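Local coordinates for Lin1840 protein (Listeria innocua serovar 6a, PDB 4ZOC), which probably hydrolyses terminal, non-reducing beta-D-glucosyl residues to release beta-D-glucose, as a family 3 glycoside hydrolase of beta-1,2-glucan metabolism, at residues L23-F28 against Q45-T50; V87-V92 against L333-D338; A275-H280 against K287-F292; S64-M69 against R347-N352. The protein carries 2 engineered substitutions. All blocks are in the same frame, centred on the assembly; numbering follows the deposited sequence.

Contact 1. Residues L23-F28 against Q45-T50; sequences LQLSPF and QEMKLT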
# COMPACT_ATOMS: atom_id res chain seq x y z
N LEU A 23 -24.59 26.94 0.50
CA LEU A 23 -24.81 26.07 1.63
C LEU A 23 -25.90 25.01 1.34
O LEU A 23 -26.96 25.31 0.80
CB LEU A 23 -25.21 26.88 2.81
CG LEU A 23 -25.59 26.10 4.06
CD1 LEU A 23 -24.40 25.46 4.72
CD2 LEU A 23 -26.30 27.04 4.98
N GLN A 24 -25.60 23.77 1.71
CA GLN A 24 -26.55 22.67 1.67
C GLN A 24 -26.84 22.14 3.06
O GLN A 24 -25.92 21.90 3.86
CB GLN A 24 -26.03 21.52 0.76
CG GLN A 24 -27.00 20.41 0.53
CD GLN A 24 -26.38 19.36 -0.32
OE1 GLN A 24 -25.39 18.69 0.11
NE2 GLN A 24 -26.89 19.20 -1.54
N LEU A 25 -28.15 21.96 3.33
CA LEU A 25 -28.65 21.52 4.64
C LEU A 25 -29.55 20.30 4.58
O LEU A 25 -30.20 20.08 3.57
CB LEU A 25 -29.39 22.66 5.34
CG LEU A 25 -28.58 23.88 5.56
CD1 LEU A 25 -29.55 24.91 6.16
CD2 LEU A 25 -27.41 23.69 6.48
N SER A 26 -29.59 19.55 5.69
CA SER A 26 -30.54 18.46 5.85
C SER A 26 -31.96 19.04 5.87
O SER A 26 -32.13 20.22 6.25
CB SER A 26 -30.28 17.76 7.15
OG SER A 26 -29.07 17.01 7.07
N PRO A 27 -32.98 18.25 5.50
CA PRO A 27 -34.31 18.87 5.29
C PRO A 27 -34.95 19.47 6.55
O PRO A 27 -35.75 20.46 6.49
CB PRO A 27 -35.16 17.73 4.79
CG PRO A 27 -34.44 16.45 5.24
CD PRO A 27 -32.98 16.84 5.08
N PHE A 28 -34.65 18.86 7.69
CA PHE A 28 -35.34 19.27 8.94
C PHE A 28 -34.76 20.56 9.54
O PHE A 28 -35.23 21.03 10.57
CB PHE A 28 -35.30 18.13 9.99
CG PHE A 28 -33.98 17.51 10.18
CD1 PHE A 28 -33.08 18.08 11.04
CD2 PHE A 28 -33.64 16.32 9.52
CE1 PHE A 28 -31.83 17.50 11.22
CE2 PHE A 28 -32.37 15.75 9.70
CZ PHE A 28 -31.50 16.34 10.55
N GLN A 45 -29.17 25.56 16.53
CA GLN A 45 -28.41 26.27 17.57
C GLN A 45 -26.93 25.92 17.47
O GLN A 45 -26.08 26.80 17.48
CB GLN A 45 -28.93 25.95 18.97
CG GLN A 45 -28.18 26.78 20.05
CD GLN A 45 -29.12 27.25 21.11
OE1 GLN A 45 -29.81 28.28 20.94
NE2 GLN A 45 -29.18 26.51 22.20
N GLU A 46 -26.65 24.63 17.35
CA GLU A 46 -25.28 24.13 17.30
C GLU A 46 -24.55 24.62 16.08
O GLU A 46 -23.37 24.99 16.18
CB GLU A 46 -25.24 22.61 17.40
CG GLU A 46 -23.93 21.96 16.96
CD GLU A 46 -24.05 20.43 16.81
OE1 GLU A 46 -25.11 19.84 17.15
OE2 GLU A 46 -23.07 19.81 16.32
N MET A 47 -25.24 24.71 14.94
CA MET A 47 -24.63 25.24 13.67
C MET A 47 -24.65 26.76 13.58
O MET A 47 -24.12 27.33 12.65
CB MET A 47 -25.37 24.64 12.48
CG MET A 47 -25.23 23.10 12.45
SD MET A 47 -25.94 22.36 11.00
CE MET A 47 -24.84 22.83 9.68
N LYS A 48 -25.36 27.38 14.53
CA LYS A 48 -25.56 28.83 14.62
C LYS A 48 -26.23 29.37 13.36
O LYS A 48 -25.87 30.46 12.84
CB LYS A 48 -24.22 29.52 14.96
CG LYS A 48 -23.71 29.02 16.35
CD LYS A 48 -22.26 29.29 16.67
CE LYS A 48 -21.88 30.77 16.57
NZ LYS A 48 -21.11 31.13 15.32
N LEU A 49 -27.23 28.62 12.89
CA LEU A 49 -27.97 29.01 11.67
C LEU A 49 -29.18 29.80 12.11
O LEU A 49 -29.84 29.40 13.09
CB LEU A 49 -28.43 27.81 10.84
CG LEU A 49 -27.31 26.97 10.22
CD1 LEU A 49 -27.84 25.59 9.83
CD2 LEU A 49 -26.78 27.77 9.07
N THR A 50 -29.48 30.87 11.36
CA THR A 50 -30.65 31.70 11.56
C THR A 50 -31.60 31.58 10.38
O THR A 50 -31.29 30.99 9.34
CB THR A 50 -30.17 33.14 11.57
OG1 THR A 50 -29.61 33.45 10.29
CG2 THR A 50 -29.12 33.36 12.67

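Contact 2. Residues V87-V92 against L333-D338; sequences VFMADV and LNLKND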
# COMPACT_ATOMS: atom_id res chain seq x y z
N VAL A 87 -32.53 23.32 -4.63
CA VAL A 87 -32.25 22.07 -5.36
C VAL A 87 -32.07 20.94 -4.34
O VAL A 87 -31.47 21.17 -3.29
CB VAL A 87 -31.01 22.18 -6.37
CG1 VAL A 87 -29.75 22.67 -5.65
CG2 VAL A 87 -30.87 20.87 -7.11
N PHE A 88 -32.68 19.77 -4.61
CA PHE A 88 -32.77 18.62 -3.70
C PHE A 88 -31.90 17.50 -4.24
O PHE A 88 -32.07 17.03 -5.38
CB PHE A 88 -34.22 18.13 -3.63
CG PHE A 88 -35.13 19.02 -2.80
CD1 PHE A 88 -35.61 20.24 -3.32
CD2 PHE A 88 -35.45 18.67 -1.49
CE1 PHE A 88 -36.39 21.05 -2.53
CE2 PHE A 88 -36.27 19.45 -0.70
CZ PHE A 88 -36.72 20.67 -1.21
N MET A 89 -30.98 17.06 -3.40
CA MET A 89 -30.04 16.02 -3.75
C MET A 89 -30.13 14.84 -2.78
O MET A 89 -30.53 15.00 -1.59
CB MET A 89 -28.64 16.60 -3.68
CG MET A 89 -28.47 17.93 -4.38
SD MET A 89 -26.77 18.28 -4.83
CE MET A 89 -26.97 19.98 -5.32
N ALA A 90 -29.76 13.65 -3.27
CA ALA A 90 -29.89 12.47 -2.40
C ALA A 90 -28.92 11.39 -2.81
O ALA A 90 -28.41 11.40 -3.94
CB ALA A 90 -31.31 11.94 -2.47
N ASP A 91 -28.69 10.46 -1.91
CA ASP A 91 -27.87 9.27 -2.21
C ASP A 91 -28.72 8.15 -2.80
O ASP A 91 -29.32 7.41 -2.03
CB ASP A 91 -27.19 8.81 -0.92
CG ASP A 91 -26.06 9.78 -0.53
OD1 ASP A 91 -25.02 9.86 -1.25
OD2 ASP A 91 -26.21 10.41 0.46
N VAL A 92 -28.81 8.10 -4.14
CA VAL A 92 -29.42 7.04 -4.91
C VAL A 92 -28.31 6.28 -5.61
O VAL A 92 -27.85 6.64 -6.65
CB VAL A 92 -30.57 7.56 -5.81
CG1 VAL A 92 -31.42 6.39 -6.25
CG2 VAL A 92 -31.27 8.68 -5.03
N LEU A 333 -27.14 28.42 -9.92
CA LEU A 333 -28.36 28.85 -10.60
C LEU A 333 -28.48 28.12 -11.95
O LEU A 333 -29.60 27.70 -12.31
CB LEU A 333 -28.34 30.34 -10.79
CG LEU A 333 -28.84 31.21 -9.64
CD1 LEU A 333 -28.91 30.66 -8.26
CD2 LEU A 333 -28.32 32.64 -9.74
N ASN A 334 -27.36 27.92 -12.67
CA ASN A 334 -27.36 27.18 -13.97
C ASN A 334 -27.84 25.74 -13.77
O ASN A 334 -28.65 25.30 -14.51
CB ASN A 334 -25.97 27.11 -14.67
CG ASN A 334 -25.63 28.38 -15.43
OD1 ASN A 334 -26.49 29.20 -15.70
ND2 ASN A 334 -24.36 28.57 -15.72
N LEU A 335 -27.39 25.04 -12.72
CA LEU A 335 -27.95 23.71 -12.37
C LEU A 335 -29.46 23.76 -12.17
O LEU A 335 -30.20 22.90 -12.69
CB LEU A 335 -27.26 23.17 -11.14
CG LEU A 335 -27.83 21.86 -10.56
CD1 LEU A 335 -27.80 20.73 -11.56
CD2 LEU A 335 -27.12 21.47 -9.27
N LYS A 336 -29.91 24.77 -11.42
CA LYS A 336 -31.31 24.85 -11.11
C LYS A 336 -32.06 25.08 -12.40
O LYS A 336 -33.13 24.49 -12.64
CB LYS A 336 -31.62 25.92 -10.10
CG LYS A 336 -31.01 25.64 -8.76
CD LYS A 336 -31.09 26.73 -7.73
CE LYS A 336 -30.78 26.09 -6.38
NZ LYS A 336 -30.85 27.00 -5.23
N ASN A 337 -31.48 25.90 -13.27
CA ASN A 337 -32.10 26.16 -14.60
C ASN A 337 -32.16 24.94 -15.51
O ASN A 337 -33.19 24.69 -16.13
CB ASN A 337 -31.43 27.38 -15.26
CG ASN A 337 -32.27 28.02 -16.37
OD1 ASN A 337 -33.51 28.07 -16.33
ND2 ASN A 337 -31.58 28.53 -17.34
N ASP A 338 -31.07 24.14 -15.51
CA ASP A 338 -30.97 22.91 -16.22
C ASP A 338 -32.05 21.94 -15.80
O ASP A 338 -32.51 21.17 -16.62
CB ASP A 338 -29.56 22.29 -16.04
CG ASP A 338 -28.47 23.06 -16.79
OD1 ASP A 338 -28.75 23.98 -17.59
OD2 ASP A 338 -27.29 22.73 -16.62

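Contact 3. Residues A275-H280 against K287-F292; sequences AEVINH and KEAAQF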
# COMPACT_ATOMS: atom_id res chain seq x y z
N ALA A 275 -14.86 21.87 6.27
CA ALA A 275 -14.46 22.06 7.67
C ALA A 275 -13.30 21.14 8.02
O ALA A 275 -12.36 21.48 8.76
CB ALA A 275 -15.66 21.84 8.59
N GLU A 276 -13.28 20.00 7.37
CA GLU A 276 -12.36 18.89 7.71
C GLU A 276 -10.98 19.15 7.19
O GLU A 276 -10.04 18.49 7.61
CB GLU A 276 -12.93 17.55 7.27
CG GLU A 276 -14.06 17.11 8.24
CD GLU A 276 -14.92 15.98 7.75
OE1 GLU A 276 -14.51 15.32 6.77
OE2 GLU A 276 -15.93 15.75 8.45
N VAL A 277 -10.81 20.14 6.31
CA VAL A 277 -9.44 20.48 5.85
C VAL A 277 -8.65 21.02 7.06
O VAL A 277 -7.37 20.94 7.11
CB VAL A 277 -9.39 21.37 4.59
CG1 VAL A 277 -10.21 20.84 3.46
CG2 VAL A 277 -9.81 22.81 4.85
N ILE A 278 -9.37 21.57 8.04
CA ILE A 278 -8.74 21.92 9.34
C ILE A 278 -8.11 20.70 10.05
O ILE A 278 -6.97 20.76 10.55
CB ILE A 278 -9.76 22.66 10.26
CG1 ILE A 278 -10.28 23.92 9.54
CG2 ILE A 278 -9.03 23.05 11.53
CD1 ILE A 278 -11.52 24.47 10.24
N ASN A 279 -8.87 19.62 10.19
CA ASN A 279 -8.38 18.43 10.80
C ASN A 279 -7.14 17.85 10.10
O ASN A 279 -6.25 17.33 10.76
CB ASN A 279 -9.45 17.36 10.90
CG ASN A 279 -10.56 17.73 11.83
OD1 ASN A 279 -10.37 18.47 12.82
ND2 ASN A 279 -11.73 17.11 11.63
N HIS A 280 -7.14 17.88 8.76
CA HIS A 280 -6.01 17.49 7.94
C HIS A 280 -4.78 18.37 8.20
O HIS A 280 -3.66 18.00 7.81
CB HIS A 280 -6.37 17.64 6.44
CG HIS A 280 -7.18 16.56 5.79
ND1 HIS A 280 -6.63 15.34 5.47
CD2 HIS A 280 -8.43 16.58 5.24
CE1 HIS A 280 -7.53 14.64 4.78
NE2 HIS A 280 -8.63 15.38 4.61
N LYS A 287 -12.03 30.15 8.77
CA LYS A 287 -11.83 31.24 7.82
C LYS A 287 -10.86 30.81 6.70
O LYS A 287 -11.11 31.02 5.55
CB LYS A 287 -11.29 32.47 8.60
CG LYS A 287 -11.05 33.69 7.74
CD LYS A 287 -10.62 34.87 8.61
CE LYS A 287 -10.59 36.13 7.76
NZ LYS A 287 -10.18 37.22 8.66
N GLU A 288 -9.79 30.12 7.07
CA GLU A 288 -8.93 29.61 6.07
C GLU A 288 -9.57 28.48 5.22
O GLU A 288 -9.36 28.41 4.02
CB GLU A 288 -7.60 29.11 6.73
CG GLU A 288 -6.72 30.30 7.22
CD GLU A 288 -5.29 29.94 7.53
OE1 GLU A 288 -4.89 28.73 7.53
OE2 GLU A 288 -4.55 30.90 7.87
N ALA A 289 -10.29 27.58 5.89
CA ALA A 289 -11.01 26.49 5.21
C ALA A 289 -11.92 27.04 4.12
O ALA A 289 -11.89 26.59 2.96
CB ALA A 289 -11.82 25.68 6.21
N ALA A 290 -12.67 28.10 4.46
CA ALA A 290 -13.52 28.81 3.50
C ALA A 290 -12.71 29.42 2.38
O ALA A 290 -13.01 29.29 1.19
CB ALA A 290 -14.32 29.91 4.26
N GLN A 291 -11.67 30.14 2.73
CA GLN A 291 -10.89 30.78 1.68
C GLN A 291 -10.31 29.77 0.70
O GLN A 291 -10.41 29.92 -0.48
CB GLN A 291 -9.74 31.59 2.29
CG GLN A 291 -8.93 32.35 1.28
CD GLN A 291 -7.70 33.03 1.89
OE1 GLN A 291 -7.64 33.35 3.08
NE2 GLN A 291 -6.73 33.28 1.04
N PHE A 292 -9.64 28.75 1.23
CA PHE A 292 -8.90 27.81 0.35
C PHE A 292 -9.89 26.95 -0.46
O PHE A 292 -9.67 26.69 -1.61
CB PHE A 292 -7.94 26.94 1.18
CG PHE A 292 -6.97 27.71 2.03
CD1 PHE A 292 -6.56 28.99 1.66
CD2 PHE A 292 -6.42 27.14 3.15
CE1 PHE A 292 -5.64 29.67 2.46
CE2 PHE A 292 -5.47 27.81 3.93
CZ PHE A 292 -5.11 29.07 3.57

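Contact 4. Residues S64-M69 against R347-N352; sequences SSALDM and RGLKNN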
# COMPACT_ATOMS: atom_id res chain seq x y z
N SER A 64 -36.84 13.33 2.90
CA SER A 64 -37.36 12.02 3.25
C SER A 64 -38.43 11.51 2.35
O SER A 64 -38.70 10.30 2.38
CB SER A 64 -37.79 11.94 4.76
OG SER A 64 -38.78 12.90 5.04
N SER A 65 -39.07 12.37 1.54
CA SER A 65 -40.20 12.00 0.68
C SER A 65 -40.66 13.20 -0.16
O SER A 65 -40.22 14.35 0.03
CB SER A 65 -41.43 11.58 1.52
OG SER A 65 -42.00 12.71 2.19
N ALA A 66 -41.55 12.91 -1.10
CA ALA A 66 -42.14 13.96 -1.96
C ALA A 66 -42.82 15.01 -1.14
O ALA A 66 -42.69 16.16 -1.47
CB ALA A 66 -43.14 13.36 -2.93
N LEU A 67 -43.50 14.63 -0.06
CA LEU A 67 -44.21 15.63 0.75
C LEU A 67 -43.22 16.50 1.58
O LEU A 67 -43.50 17.67 1.89
CB LEU A 67 -45.26 15.00 1.66
CG LEU A 67 -46.74 15.07 1.34
CD1 LEU A 67 -47.12 14.96 -0.13
CD2 LEU A 67 -47.52 14.03 2.14
N ASP A 68 -42.11 15.90 1.98
CA ASP A 68 -41.04 16.60 2.64
C ASP A 68 -40.57 17.69 1.66
O ASP A 68 -40.52 18.90 2.00
CB ASP A 68 -39.89 15.65 3.04
CG ASP A 68 -39.10 16.13 4.26
OD1 ASP A 68 -39.43 17.17 4.87
OD2 ASP A 68 -38.08 15.46 4.59
N MET A 69 -40.24 17.28 0.45
CA MET A 69 -39.78 18.21 -0.58
C MET A 69 -40.81 19.35 -0.83
O MET A 69 -40.50 20.56 -0.79
CB MET A 69 -39.48 17.43 -1.85
CG MET A 69 -39.05 18.23 -3.07
SD MET A 69 -40.27 19.17 -3.96
CE MET A 69 -41.03 17.86 -4.92
N ARG A 347 -40.67 20.12 -9.96
CA ARG A 347 -40.22 19.16 -10.95
C ARG A 347 -41.20 18.01 -11.16
O ARG A 347 -40.90 16.80 -11.01
CB ARG A 347 -38.80 18.69 -10.58
CG ARG A 347 -38.03 18.23 -11.77
CD ARG A 347 -36.56 18.49 -11.66
NE ARG A 347 -35.99 18.05 -12.93
CZ ARG A 347 -35.69 16.79 -13.23
NH1 ARG A 347 -35.88 15.80 -12.36
NH2 ARG A 347 -35.21 16.52 -14.43
N GLY A 348 -42.40 18.41 -11.57
CA GLY A 348 -43.38 17.47 -12.05
C GLY A 348 -44.40 16.99 -11.04
O GLY A 348 -45.37 16.40 -11.42
N LEU A 349 -44.22 17.29 -9.76
CA LEU A 349 -45.00 16.67 -8.76
C LEU A 349 -46.23 17.43 -8.23
O LEU A 349 -47.06 16.85 -7.57
CB LEU A 349 -44.12 16.33 -7.59
CG LEU A 349 -42.97 15.35 -7.84
CD1 LEU A 349 -42.46 14.88 -6.45
CD2 LEU A 349 -43.39 14.19 -8.70
N LYS A 350 -46.28 18.75 -8.40
CA LYS A 350 -47.24 19.56 -7.59
C LYS A 350 -48.66 19.10 -7.78
O LYS A 350 -49.42 18.98 -6.77
CB LYS A 350 -47.14 21.05 -7.93
CG LYS A 350 -47.89 21.98 -6.96
CD LYS A 350 -47.35 21.87 -5.54
CE LYS A 350 -47.54 23.18 -4.76
NZ LYS A 350 -48.20 22.93 -3.46
N ASN A 351 -49.03 18.85 -9.04
CA ASN A 351 -50.36 18.31 -9.36
C ASN A 351 -50.35 16.92 -9.97
O ASN A 351 -51.24 16.57 -10.78
CB ASN A 351 -51.02 19.27 -10.35
CG ASN A 351 -51.09 20.69 -9.81
OD1 ASN A 351 -50.44 21.58 -10.35
ND2 ASN A 351 -51.81 20.88 -8.68
N ASN A 352 -49.35 16.14 -9.61
CA ASN A 352 -49.13 14.86 -10.22
C ASN A 352 -48.44 13.96 -9.21
O ASN A 352 -47.20 13.91 -9.14
CB ASN A 352 -48.31 14.96 -11.49
CG ASN A 352 -48.16 13.62 -12.18
OD1 ASN A 352 -48.97 12.74 -12.02
ND2 ASN A 352 -47.10 13.46 -12.93

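Contact 1. Residues L23-F28 against Q45-T50
Leu23 and Leu25 meet Met47 and Leu49 in a buried, apolar contact of the TIM barrel, between barrel strand 23-25 and the C-terminal end of helix 37-47 with the turn that follows. The strand belongs to the eight-stranded parallel sheet, between strands 59-61 and 301-302, and the two leucines leave it on the same side, as residues two apart on a strand do. Gln24 turns the other way and binds Ser59 of the neighbouring strand. Leu25 and Leu49 carry most of the contact. Their side chains come tip to tip, with Leu25 CD2 3.9 Å from Leu49 CD1, while Leu25 CD2 also lies 4.2 Å from Met47 CE. The methionine bends at its last torsion (chi3 71°) and slides past Leu25 in the opposite direction, laying its terminal methyl next to the leucine branch. Lys48, with a positive phi of 59°, ends the helix in a Schellman motif, and Met47 and Leu49 on either side of it both point toward the strand. Lys48 N is held by Gln45 O at 3.1 Å. Thr50 then caps the next helix, 51-54. At the start of the strand the packing is completed by the other branch of Leu49, its CD2 lying 4.2 Å from Leu23 CD2.

Contact 2. Residues V87-V92 against L333-D338
Val87 sets CG1 between its backbone N and carbonyl carbon (chi1 54°), the crowded position, which turns that methyl toward Lys336; the lysine starts with CG beside its own backbone N (chi1 -65°) and then runs out fully extended. The two side chains cross obliquely, and the closest approach is from Val87 CG1 to Lys336 CE at 3.6 Å. Here the aliphatic end of the lysine does the packing, with CE also 3.7 Å from Val87 N, while the ammonium group passes beyond the valine. Lys336 NZ is bound by Gln21 OE1 and by the carbonyl oxygens of Pro85 and Gly58, three acceptors that probably compensate the buried charge and help hold the chain extended. The helix also offers Leu335, whose CD2 is met by Met89 CE at 4.2 Å and by Val87 CG2 at 4.4 Å. Met89 is stretched out towards the helix, so only its terminal methyl arrives there. No hydrogen bond joins the two segments, and the grip is thus one of methyls and methylenes. The short axes are 10.0 Å apart at their closest and lie almost at right angles, 85°. Since Gln21, Gly58 and Pro85 all stand just before strands 23-25, 59-61 and 87-90, helix 322-338 is packed here against the N-terminal end of a TIM barrel, with Lys336 tying together the entries to its first three strands.

Contact 3. Residues A275-H280 against K287-F292
Ala289 of helix 286-295 fits its single methyl against two consecutive residues, Val277 and Ile278, and this small apolar patch is the tight part of the contact. Val277 CG2 lies 3.8 Å from Ala289 CB and 3.9 Å from Ala289 CA, so the valine branch rests on the helix backbone as well as on the methyl. Ile278 comes in less closely, with CG1 4.1 Å from Ala289 CB; its CG1 stands beside the backbone N (chi1 -57°), which swings that branch to the helix. Away from this point the contact loosens: Phe292 points towards 275-280 but its side chain stays 5.8 Å off, and Ile278 is itself partly exposed. The far side of 275-280 is an interface with the second subunit, where Glu276 forms a salt bridge with Arg572 of that subunit and Asn279 ND2 binds its Gly571 O. Within the chain, Val277 also packs on Pro245 of strand 244-245, Ala275 touches Cys306 of helix 306-316, and Lys287 and Gln291 reach Leu314 of that same helix; the contact thus borders helix 306-316 and strand 244-245, in the part of the TIM barrel that follows strand 266-268 in the chain.

Contact 4. Residues S64-M69 against R347-N352
Asp68 OD2 is gripped twice by Ser64. The backbone N of Ser64 gives a nearly straight bond of 3.0 Å (165° at the hydrogen) to Asp68 OD2, which accepts with its anti lone pair, and Ser64 OG donates to the same Asp68 OD2 at 2.7 Å, coming from above the carboxylate plane, 50° out of it. The other oxygen, OD1, is bound by Thr33 OG1 and Asn34 N, so the buried carboxylate is satisfied at both ends and its rotation is fixed. Ser65 follows as the N-cap of helix 66-79: its OG accepts from Asp68 N at 3.2 Å, and more weakly from Leu67 N. Helix 66-79 is the helical arm of a beta-alpha-beta crossover in the TIM barrel, linking strands 59-61 and 87-90, and its first turn receives the loop between helices 322-338 and 361-374. The meeting is apolar. Leu349 CD1 reaches in to lie 3.6 Å from Met69 CE and 3.9 Å from Ala66 CB, one branch thus touching two residues three apart on the same helix face. Met69 leaves with CG anti to its backbone N (chi1 177°), then bends at its next two torsions, bringing its methyl across the leucine. Leu349 opens a type I beta turn, closed by Asn352 N on Leu349 O at 3.1 Å. Two residues before Leu349, Arg347 bonds to the carbonyl oxygens of Leu179, Gln185 and Leu339 through its guanidinium group.

Contacts 1, 2 and 3 lie within the TIM-barrel domain, and contact 4 joins the helix between two of its strands to a loop after helix 322-338. Contacts 1 and 2 reach the same parallel sheet, through strands 23-25 and 87-90, and touch where Gln24 meets Met89. Contact 4, centred about 14 Å from contact 2, abuts it through Met69 and Phe88, and contact 1 through Asp68 and Pro27. Contact 3 touches no other; its centre is about 18 Å from that of contact 1 and 36 Å from that of contact 4. Contacts 1 and 3 are local in sequence, whereas contacts 2 and 4 span contact 3 and tie segments after the last barrel strand to the early strands and helices.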